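Local coordinates for glycoside hydrolase family 81 (Clostridium thermocellum, PDB 6FOP), which probably hydrolyses beta-1,3-glucans such as laminarin, as a family 81 glycoside hydrolase of the Clostridium thermocellum cellulosome, at residues F391-N396 with T462-L467; G548-S553 with P592-Q597; E572-N577 with E600-E605. All blocks are in the same frame, centred on the assembly; numbering follows the deposited sequence.

Contact 1 of 3, residues F391-N396 with T462-L467; sequences FYYDSN and TRFPFL. With CA (calcium ion), chain B.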
loop_
_atom_site.group_PDB
_atom_site.type_symbol
_atom_site.label_atom_id
_atom_site.label_comp_id
_atom_site.label_asym_id
_atom_site.label_seq_id
_atom_site.Cartn_x
_atom_site.Cartn_y
_atom_site.Cartn_z
ATOM N N PHE A 391 -20.574 13.260 0.406
ATOM C CA PHE A 391 -19.542 12.906 -0.571
ATOM C C PHE A 391 -19.793 13.597 -1.899
ATOM O O PHE A 391 -20.915 13.601 -2.399
ATOM C CB PHE A 391 -19.425 11.374 -0.757
ATOM C CG PHE A 391 -18.760 10.689 0.427
ATOM C CD1 PHE A 391 -17.380 10.686 0.561
ATOM C CD2 PHE A 391 -19.517 10.128 1.444
ATOM C CE1 PHE A 391 -16.769 10.112 1.656
ATOM C CE2 PHE A 391 -18.906 9.550 2.537
ATOM C CZ PHE A 391 -17.538 9.567 2.660
ATOM N N TYR A 392 -18.712 14.151 -2.451
ATOM C CA TYR A 392 -18.681 14.850 -3.730
ATOM C C TYR A 392 -17.846 14.047 -4.712
ATOM O O TYR A 392 -16.778 13.563 -4.352
ATOM C CB TYR A 392 -18.016 16.223 -3.490
ATOM C CG TYR A 392 -17.648 16.991 -4.729
ATOM C CD1 TYR A 392 -18.567 17.801 -5.356
ATOM C CD2 TYR A 392 -16.355 16.939 -5.245
ATOM C CE1 TYR A 392 -18.234 18.511 -6.490
ATOM C CE2 TYR A 392 -16.007 17.651 -6.378
ATOM C CZ TYR A 392 -16.947 18.449 -6.993
ATOM O OH TYR A 392 -16.631 19.179 -8.120
ATOM N N TYR A 393 -18.303 13.943 -5.959
ATOM C CA TYR A 393 -17.526 13.252 -6.993
ATOM C C TYR A 393 -16.861 14.288 -7.891
ATOM O O TYR A 393 -17.545 15.128 -8.511
ATOM C CB TYR A 393 -18.419 12.359 -7.835
ATOM C CG TYR A 393 -17.650 11.584 -8.876
ATOM C CD1 TYR A 393 -16.886 10.474 -8.542
ATOM C CD2 TYR A 393 -17.701 11.930 -10.203
ATOM C CE1 TYR A 393 -16.169 9.780 -9.495
ATOM C CE2 TYR A 393 -16.980 11.245 -11.146
ATOM C CZ TYR A 393 -16.224 10.161 -10.800
ATOM O OH TYR A 393 -15.548 9.491 -11.803
ATOM N N ASP A 394 -15.525 14.259 -7.906
ATOM C CA ASP A 394 -14.732 15.058 -8.828
ATOM C C ASP A 394 -14.586 14.274 -10.126
ATOM O O ASP A 394 -14.041 13.177 -10.110
ATOM C CB ASP A 394 -13.378 15.365 -8.192
ATOM C CG ASP A 394 -12.461 16.172 -9.108
ATOM O OD1 ASP A 394 -12.044 15.662 -10.164
ATOM O OD2 ASP A 394 -12.170 17.328 -8.771
ATOM N N SER A 395 -15.127 14.806 -11.222
ATOM C CA SER A 395 -15.114 14.099 -12.512
ATOM C C SER A 395 -13.951 14.519 -13.411
ATOM O O SER A 395 -13.865 14.087 -14.551
ATOM C CB SER A 395 -16.422 14.314 -13.249
ATOM O OG SER A 395 -16.592 15.692 -13.509
ATOM N N ASN A 396 -13.093 15.405 -12.929
ATOM C CA ASN A 396 -11.847 15.741 -13.630
ATOM C C ASN A 396 -10.827 14.621 -13.403
ATOM O O ASN A 396 -10.333 14.010 -14.336
ATOM C CB ASN A 396 -11.371 17.101 -13.106
ATOM C CG ASN A 396 -10.160 17.625 -13.831
ATOM O OD1 ASN A 396 -10.019 17.447 -15.047
ATOM N ND2 ASN A 396 -9.280 18.290 -13.091
ATOM N N THR A 462 -14.863 2.895 -15.184
ATOM C CA THR A 462 -14.010 4.051 -15.447
ATOM C C THR A 462 -14.209 5.221 -14.496
ATOM O O THR A 462 -13.524 6.240 -14.618
ATOM C CB THR A 462 -14.237 4.575 -16.890
ATOM O OG1 THR A 462 -15.605 4.992 -17.035
ATOM C CG2 THR A 462 -13.935 3.509 -17.907
ATOM N N ARG A 463 -15.114 5.084 -13.523
ATOM C CA ARG A 463 -15.375 6.185 -12.594
ATOM C C ARG A 463 -14.256 6.373 -11.576
ATOM O O ARG A 463 -14.109 7.451 -11.019
ATOM C CB ARG A 463 -16.682 5.932 -11.834
ATOM C CG ARG A 463 -17.918 5.883 -12.720
ATOM C CD ARG A 463 -19.158 5.458 -11.937
ATOM N NE ARG A 463 -18.966 4.115 -11.380
ATOM C CZ ARG A 463 -19.766 3.516 -10.505
ATOM N NH1 ARG A 463 -20.867 4.119 -10.068
ATOM N NH2 ARG A 463 -19.448 2.307 -10.069
ATOM N N PHE A 464 -13.492 5.310 -11.328
ATOM C CA PHE A 464 -12.407 5.307 -10.347
ATOM C C PHE A 464 -11.245 4.542 -10.950
ATOM O O PHE A 464 -11.468 3.573 -11.662
ATOM C CB PHE A 464 -12.846 4.616 -9.038
ATOM C CG PHE A 464 -14.071 5.240 -8.406
ATOM C CD1 PHE A 464 -13.969 6.396 -7.666
ATOM C CD2 PHE A 464 -15.328 4.710 -8.645
ATOM C CE1 PHE A 464 -15.087 6.992 -7.128
ATOM C CE2 PHE A 464 -16.456 5.302 -8.112
ATOM C CZ PHE A 464 -16.334 6.441 -7.350
ATOM N N PRO A 465 -10.005 4.948 -10.631
ATOM C CA PRO A 465 -8.873 4.235 -11.186
ATOM C C PRO A 465 -8.689 2.884 -10.492
ATOM O O PRO A 465 -9.252 2.651 -9.405
ATOM C CB PRO A 465 -7.712 5.181 -10.916
ATOM C CG PRO A 465 -8.081 5.846 -9.624
ATOM C CD PRO A 465 -9.589 5.977 -9.665
ATOM N N PHE A 466 -7.926 1.995 -11.093
ATOM C CA PHE A 466 -7.682 0.663 -10.546
ATOM C C PHE A 466 -6.797 0.757 -9.312
ATOM O O PHE A 466 -5.708 1.321 -9.372
ATOM C CB PHE A 466 -7.016 -0.211 -11.603
ATOM C CG PHE A 466 -6.824 -1.640 -11.195
ATOM C CD1 PHE A 466 -7.900 -2.508 -11.117
ATOM C CD2 PHE A 466 -5.558 -2.143 -10.981
ATOM C CE1 PHE A 466 -7.695 -3.820 -10.762
ATOM C CE2 PHE A 466 -5.354 -3.463 -10.640
ATOM C CZ PHE A 466 -6.428 -4.295 -10.538
ATOM N N LEU A 467 -7.276 0.240 -8.186
ATOM C CA LEU A 467 -6.495 0.152 -6.944
ATOM C C LEU A 467 -5.748 1.426 -6.594
ATOM O O LEU A 467 -4.496 1.461 -6.553
ATOM C CB LEU A 467 -5.540 -1.050 -6.996
ATOM C CG LEU A 467 -6.113 -2.447 -7.158
ATOM C CD1 LEU A 467 -4.991 -3.475 -7.120
ATOM C CD2 LEU A 467 -7.185 -2.756 -6.099
HETATM CA CA CA B . -2.312 2.218 -6.806
HETATM O O HOH W 1 -2.940 1.095 -8.820
HETATM O O HOH W 2 -0.136 1.885 -7.847
HETATM O O HOH W 3 -0.699 3.094 -5.220
HETATM O O HOH W 4 -2.452 4.178 -8.148
#

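Contact 2 of 3, residues G548-S553 with P592-Q597; sequences GHNYAS and PNYIKQ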
loop_
_atom_site.group_PDB
_atom_site.type_symbol
_atom_site.label_atom_id
_atom_site.label_comp_id
_atom_site.label_asym_id
_atom_site.label_seq_id
_atom_site.Cartn_x
_atom_site.Cartn_y
_atom_site.Cartn_z
ATOM N N GLY A 548 19.918 3.447 12.462
ATOM C CA GLY A 548 20.026 3.281 13.911
ATOM C C GLY A 548 18.825 2.722 14.664
ATOM O O GLY A 548 18.706 2.942 15.869
ATOM N N HIS A 549 17.948 2.005 13.987
ATOM C CA HIS A 549 16.685 1.553 14.567
ATOM C C HIS A 549 16.309 0.201 13.984
ATOM O O HIS A 549 16.728 -0.135 12.869
ATOM C CB HIS A 549 15.579 2.594 14.279
ATOM C CG HIS A 549 15.962 3.997 14.629
ATOM N ND1 HIS A 549 15.781 4.514 15.895
ATOM C CD2 HIS A 549 16.620 4.950 13.927
ATOM C CE1 HIS A 549 16.266 5.738 15.945
ATOM N NE2 HIS A 549 16.786 6.028 14.763
ATOM N N ASN A 550 15.419 -0.506 14.683
ATOM C CA ASN A 550 14.826 -1.765 14.252
ATOM C C ASN A 550 13.443 -1.612 13.595
ATOM O O ASN A 550 12.762 -2.595 13.339
ATOM C CB ASN A 550 14.793 -2.782 15.400
ATOM C CG ASN A 550 13.816 -2.413 16.518
ATOM O OD1 ASN A 550 12.869 -1.639 16.347
ATOM N ND2 ASN A 550 14.111 -2.922 17.715
ATOM N N TYR A 551 13.086 -0.365 13.307
ATOM C CA TYR A 551 11.758 0.041 12.885
ATOM C C TYR A 551 11.913 1.307 12.062
ATOM O O TYR A 551 12.705 2.166 12.431
ATOM C CB TYR A 551 10.919 0.333 14.131
ATOM C CG TYR A 551 9.661 1.162 13.908
ATOM C CD1 TYR A 551 8.629 0.693 13.069
ATOM C CD2 TYR A 551 9.503 2.394 14.507
ATOM C CE1 TYR A 551 7.485 1.437 12.868
ATOM C CE2 TYR A 551 8.366 3.142 14.309
ATOM C CZ TYR A 551 7.341 2.650 13.501
ATOM O OH TYR A 551 6.198 3.374 13.342
ATOM N N ALA A 552 11.168 1.383 10.960
ATOM C CA ALA A 552 11.011 2.621 10.197
ATOM C C ALA A 552 9.555 3.046 10.297
ATOM O O ALA A 552 8.655 2.264 9.978
ATOM C CB ALA A 552 11.396 2.433 8.730
ATOM N N SER A 553 9.327 4.287 10.711
ATOM C CA SER A 553 7.965 4.827 10.808
ATOM C C SER A 553 7.420 5.384 9.500
ATOM O O SER A 553 6.200 5.417 9.330
ATOM C CB SER A 553 7.893 5.871 11.922
ATOM O OG SER A 553 8.923 6.819 11.808
ATOM N N PRO A 592 6.978 -12.720 18.292
ATOM C CA PRO A 592 6.891 -12.118 19.645
ATOM C C PRO A 592 8.209 -11.515 20.139
ATOM O O PRO A 592 8.166 -10.557 20.893
ATOM C CB PRO A 592 6.469 -13.262 20.541
ATOM C CG PRO A 592 6.084 -14.357 19.677
ATOM C CD PRO A 592 6.513 -14.117 18.273
ATOM N N ASN A 593 9.359 -12.078 19.731
ATOM C CA ASN A 593 10.641 -11.490 20.104
ATOM C C ASN A 593 10.806 -10.098 19.507
ATOM O O ASN A 593 11.436 -9.247 20.120
ATOM C CB ASN A 593 11.808 -12.408 19.726
ATOM C CG ASN A 593 11.761 -13.733 20.464
ATOM O OD1 ASN A 593 11.854 -14.805 19.864
ATOM N ND2 ASN A 593 11.600 -13.662 21.771
ATOM N N TYR A 594 10.265 -9.880 18.299
ATOM C CA TYR A 594 10.310 -8.547 17.705
ATOM C C TYR A 594 9.438 -7.574 18.502
ATOM O O TYR A 594 9.819 -6.418 18.687
ATOM C CB TYR A 594 9.914 -8.531 16.210
ATOM C CG TYR A 594 10.001 -7.124 15.644
ATOM C CD1 TYR A 594 11.241 -6.545 15.351
ATOM C CD2 TYR A 594 8.857 -6.340 15.474
ATOM C CE1 TYR A 594 11.328 -5.228 14.904
ATOM C CE2 TYR A 594 8.935 -5.023 15.029
ATOM C CZ TYR A 594 10.184 -4.483 14.714
ATOM O OH TYR A 594 10.265 -3.183 14.280
ATOM N N ILE A 595 8.264 -8.021 18.972
ATOM C CA ILE A 595 7.438 -7.143 19.833
ATOM C C ILE A 595 8.304 -6.616 21.011
ATOM O O ILE A 595 8.353 -5.421 21.294
ATOM C CB ILE A 595 6.221 -7.914 20.445
ATOM C CG1 ILE A 595 5.220 -8.444 19.403
ATOM C CG2 ILE A 595 5.528 -7.069 21.503
ATOM C CD1 ILE A 595 4.430 -7.379 18.726
ATOM N N LYS A 596 9.006 -7.532 21.669
ATOM C CA LYS A 596 9.888 -7.183 22.790
ATOM C C LYS A 596 10.987 -6.203 22.371
ATOM O O LYS A 596 11.167 -5.175 23.004
ATOM C CB LYS A 596 10.470 -8.452 23.418
ATOM C CG LYS A 596 11.340 -8.199 24.646
ATOM C CD LYS A 596 10.589 -7.423 25.717
ATOM C CE LYS A 596 11.137 -7.599 27.131
ATOM N NZ LYS A 596 10.691 -6.521 28.070
ATOM N N GLN A 597 11.677 -6.496 21.262
ATOM C CA GLN A 597 12.747 -5.627 20.767
ATOM C C GLN A 597 12.234 -4.242 20.387
ATOM O O GLN A 597 12.902 -3.225 20.624
ATOM C CB GLN A 597 13.427 -6.253 19.553
ATOM C CG GLN A 597 14.261 -7.490 19.818
ATOM C CD GLN A 597 14.776 -8.118 18.525
ATOM O OE1 GLN A 597 14.073 -8.192 17.520
ATOM N NE2 GLN A 597 16.016 -8.561 18.547
#

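Contact 3 of 3, residues E572-N577 with E600-E605; sequences EKHGIN and EEMLRE. With NI (nickel (II) ion), chain C.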
loop_
_atom_site.group_PDB
_atom_site.type_symbol
_atom_site.label_atom_id
_atom_site.label_comp_id
_atom_site.label_asym_id
_atom_site.label_seq_id
_atom_site.Cartn_x
_atom_site.Cartn_y
_atom_site.Cartn_z
ATOM N N GLU A 572 4.804 7.642 20.271
ATOM C CA GLU A 572 3.977 7.998 19.119
ATOM C C GLU A 572 4.601 7.521 17.794
ATOM O O GLU A 572 3.901 6.980 16.942
ATOM C CB GLU A 572 3.696 9.503 19.077
ATOM C CG GLU A 572 2.816 9.949 20.242
ATOM C CD GLU A 572 2.773 11.445 20.382
ATOM O OE1 GLU A 572 1.895 12.063 19.750
ATOM O OE2 GLU A 572 3.632 12.000 21.119
ATOM N N LYS A 573 5.921 7.671 17.647
ATOM C CA LYS A 573 6.551 7.260 16.411
ATOM C C LYS A 573 6.344 5.768 16.150
ATOM O O LYS A 573 6.061 5.368 15.016
ATOM C CB LYS A 573 8.040 7.601 16.399
ATOM C CG LYS A 573 8.327 9.091 16.399
ATOM C CD LYS A 573 9.809 9.393 16.282
ATOM C CE LYS A 573 10.063 10.877 16.467
ATOM N NZ LYS A 573 11.474 11.251 16.244
ATOM N N HIS A 574 6.472 4.941 17.185
ATOM C CA HIS A 574 6.219 3.499 17.067
ATOM C C HIS A 574 4.712 3.197 16.892
ATOM O O HIS A 574 4.328 2.361 16.062
ATOM C CB HIS A 574 6.791 2.790 18.302
ATOM C CG HIS A 574 8.264 2.557 18.215
ATOM N ND1 HIS A 574 8.815 1.305 18.179
ATOM C CD2 HIS A 574 9.290 3.420 18.081
ATOM C CE1 HIS A 574 10.118 1.398 18.054
ATOM N NE2 HIS A 574 10.432 2.671 18.001
ATOM N N GLY A 575 3.872 3.911 17.653
ATOM C CA GLY A 575 2.447 3.605 17.698
ATOM C C GLY A 575 1.686 3.874 16.411
ATOM O O GLY A 575 0.620 3.262 16.191
ATOM N N ILE A 576 2.177 4.793 15.561
ATOM C CA ILE A 576 1.454 5.060 14.321
ATOM C C ILE A 576 1.430 3.868 13.382
ATOM O O ILE A 576 0.663 3.897 12.434
ATOM C CB ILE A 576 1.959 6.302 13.543
ATOM C CG1 ILE A 576 3.425 6.151 13.065
ATOM C CG2 ILE A 576 1.763 7.589 14.355
ATOM C CD1 ILE A 576 3.663 6.753 11.701
ATOM N N ASN A 577 2.280 2.855 13.589
ATOM C CA ASN A 577 2.220 1.637 12.793
ATOM C C ASN A 577 1.544 0.477 13.487
ATOM O O ASN A 577 1.588 -0.648 13.025
ATOM C CB ASN A 577 3.602 1.293 12.207
ATOM C CG ASN A 577 3.808 1.995 10.898
ATOM O OD1 ASN A 577 3.206 1.607 9.892
ATOM N ND2 ASN A 577 4.545 3.110 10.916
ATOM N N GLU A 600 11.191 -2.358 23.556
ATOM C CA GLU A 600 12.380 -1.954 24.319
ATOM C C GLU A 600 13.167 -0.846 23.613
ATOM O O GLU A 600 13.682 0.046 24.278
ATOM C CB GLU A 600 13.259 -3.154 24.663
ATOM C CG GLU A 600 12.630 -4.123 25.675
ATOM C CD GLU A 600 12.405 -3.543 27.079
ATOM O OE1 GLU A 600 13.190 -2.690 27.528
ATOM O OE2 GLU A 600 11.417 -3.942 27.744
ATOM N N GLU A 601 13.204 -0.873 22.268
ATOM C CA GLU A 601 13.829 0.248 21.560
ATOM C C GLU A 601 13.068 1.545 21.856
ATOM O O GLU A 601 13.652 2.594 22.112
ATOM C CB GLU A 601 13.828 0.025 20.048
ATOM C CG GLU A 601 14.161 1.286 19.259
ATOM C CD GLU A 601 14.213 1.134 17.752
ATOM O OE1 GLU A 601 15.057 0.375 17.271
ATOM O OE2 GLU A 601 13.408 1.794 17.054
ATOM N N MET A 602 11.744 1.470 21.763
ATOM C CA MET A 602 10.882 2.622 22.037
ATOM C C MET A 602 11.151 3.215 23.435
ATOM O O MET A 602 11.305 4.434 23.577
ATOM C CB MET A 602 9.403 2.199 21.836
ATOM C CG MET A 602 8.357 3.254 22.164
ATOM S SD MET A 602 7.954 3.412 23.915
ATOM C CE MET A 602 7.343 1.763 24.242
ATOM N N LEU A 603 11.274 2.357 24.443
ATOM C CA LEU A 603 11.575 2.817 25.800
ATOM C C LEU A 603 12.932 3.522 25.873
ATOM O O LEU A 603 13.057 4.599 26.491
ATOM C CB LEU A 603 11.550 1.650 26.786
ATOM C CG LEU A 603 10.219 0.963 27.063
ATOM C CD1 LEU A 603 10.443 -0.093 28.129
ATOM C CD2 LEU A 603 9.167 1.969 27.510
ATOM N N ARG A 604 13.946 2.894 25.270
ATOM C CA ARG A 604 15.281 3.484 25.256
ATOM C C ARG A 604 15.273 4.869 24.613
ATOM O O ARG A 604 15.882 5.811 25.093
ATOM C CB ARG A 604 16.267 2.584 24.526
ATOM C CG ARG A 604 16.692 1.353 25.289
ATOM C CD ARG A 604 17.966 0.772 24.685
ATOM N NE ARG A 604 17.777 0.388 23.284
ATOM C CZ ARG A 604 17.213 -0.748 22.859
ATOM N NH1 ARG A 604 16.754 -1.655 23.714
ATOM N NH2 ARG A 604 17.112 -0.981 21.559
ATOM N N GLU A 605 14.555 4.973 23.497
ATOM C CA GLU A 605 14.468 6.229 22.768
ATOM C C GLU A 605 13.697 7.295 23.531
ATOM O O GLU A 605 14.007 8.479 23.420
ATOM C CB GLU A 605 13.877 5.995 21.377
ATOM C CG GLU A 605 14.788 5.133 20.518
ATOM C CD GLU A 605 14.151 4.565 19.270
ATOM O OE1 GLU A 605 12.904 4.387 19.184
ATOM O OE2 GLU A 605 14.924 4.185 18.372
HETATM NI NI NI C . 12.332 3.383 17.612
#

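Contact 1 of 3, residues F391-N396 with T462-L467
Tyr393, on the strand 390-394, reaches the loop 462-467 with its ring and hydroxyl, and two neighbouring residues of the loop receive it. The hydroxyl donates a short hydrogen bond, 2.6 Å from Tyr393 OH to Arg463 O. The bond lies in the carbonyl plane and falls on a lone pair, with a C=O...donor angle of 119°. Beside it, the rings of Tyr393 and Phe464 form an offset edge-to-face (T-shaped) pair, their planes at 82° and the edge of the tyrosine directed to the phenylalanine. The closest carbons are Tyr393 CE1 and Phe464 CE1, 3.8 Å apart. One edge of the tyrosine ring therefore serves both partners, since Arg463 O and Phe464 CE1 both lie near its plane. With CG anti to the backbone N (chi1 -178°), the side chain runs straight from the strand to the loop.

Further out, the strand pairs with 399-403, and the Tyr393 backbone is also hydrogen-bonded to Thr11. On the loop, the Arg463 guanidinium turns away to a salt bridge with Asp461, and Phe464 CE2 sits 4.2 Å above the plane of the Arg463 guanidinium, offset toward its rim. Phe464 O takes a hydrogen bond from Asn456 ND2, after helix 440-455.

The far end of the loop is fixed by calcium. Leu467 O binds the ion at 2.3 Å, Arg468 and Phe470 contribute their carbonyl oxygens, and four waters complete seven ligands. The oxygen of one of these waters lies 2.8 Å from Phe466 O, in hydrogen-bonding range of the carbonyl just before the first ligand. A phenol at Arg463 and a cation at Leu467 thus both use main-chain carbonyl oxygens, so that these two contacts probably constrain the path of the backbone.

Contact 2 of 3, residues G548-S553 with P592-Q597
Tyr594 drives its hydroxyl from helix 592-606 into the loop 548-553, and the dense side of the contact gathers round that oxygen. It donates to the main chain, with Tyr594 OH 2.7 Å from Asn550 O. The donor stands 43° out of the carbonyl plane, so the hydroxyl approaches from above the carbonyl and not along a lone pair, although Asn550 O lies near the plane of the phenol ring. Tyr551 CB packs against the same oxygen, 3.6 Å from Tyr594 OH. Asn598 ND2, one helical turn further on, also bonds to the hydroxyl, which is thus held from the helix and from the loop.

The other side is looser. Asn550 turns its amide back toward the helix, CG lying between backbone N and carbonyl carbon (chi1 69°). The resulting bond is weak: Asn550 ND2 is 3.2 Å from Gln597 O, with an angle of 147° at the hydrogen. Apart from its carbonyl, Gln597 brings CB near this amide, on the side open to solvent.

Behind the loop, Asn550 N bonds to Glu601 OE1, and Tyr551 OH to Lys573 O. Loop and helix both belong to the C-terminal domain, whose clan is that of the six-hairpin glycosidases with their (alpha/alpha)6 barrels, and through Tyr551 the contact borders the nickel site.

Contact 3 of 3, residues E572-N577 with E600-E605
His574 spans the gap between helix 570-575 and helix 592-606, and its side chain can be followed atom by atom to a nickel ion. At the root, His574 CB lies 4.2 Å from Met602 CG. Next, His574 CG is 3.8 Å from Met602 CB. The ring then passes beneath the methionine: Met602 CB stands 3.7 Å from the His574 ring centroid and 6° off the ring normal, a nearly perpendicular CH-pi contact over the face. Met602 holds its CG anti to the backbone N and bends at the next two torsions, which leads its sulfur away; the cover over the ring comes from CB.

Further along, His574 ND1 bonds to Asn598 OD1, which helps fix the rotation of the ring and should leave the nitrogen at the tip to the metal. His574 CE1 comes 3.5 Å from Glu601 OE2, an oxygen lying near the ring plane. On the other ring carbon, His574 CD2 is 3.9 Å from Glu605 OE1. At the tip, His574 NE2 binds nickel at 2.1 Å.

The same ion takes Glu601 OE2 at 2.0 Å and Glu605 OE1, while His562 NE2 is the fourth protein ligand. The two carboxylate planes stand at 88° and 67° to the imidazole ring, for Glu601 and Glu605 respectively. The second oxygen of Glu605, OE2, is occupied by His549 ND1 of the loop 548-553.

The nickel thus joins helix 570-575 to successive turns of helix 592-606, with His562 coming just after strand 559-561 and Gln618 of helix 615-622 packing on His574 and Met602.

Overall arrangement
All three contacts fall within the family 81 C-terminal range, and contact 1 comes first along the chain: both its segments precede those of the other two. It lies on the opposite side of the chain's centre, its own centre about 38 Å from that of contact 2 and about 37 Å from that of contact 3. Contacts 2 and 3 form one neighbourhood, with centres about 8 Å apart: their segments alternate in sequence and share helix 592-606, and hydrogen bonds probably link them directly. The two metal-bearing regions are thus separate local features of the domain, a calcium-bound loop packed against a short hairpin and a nickel-bound group of helices that also anchors a loop.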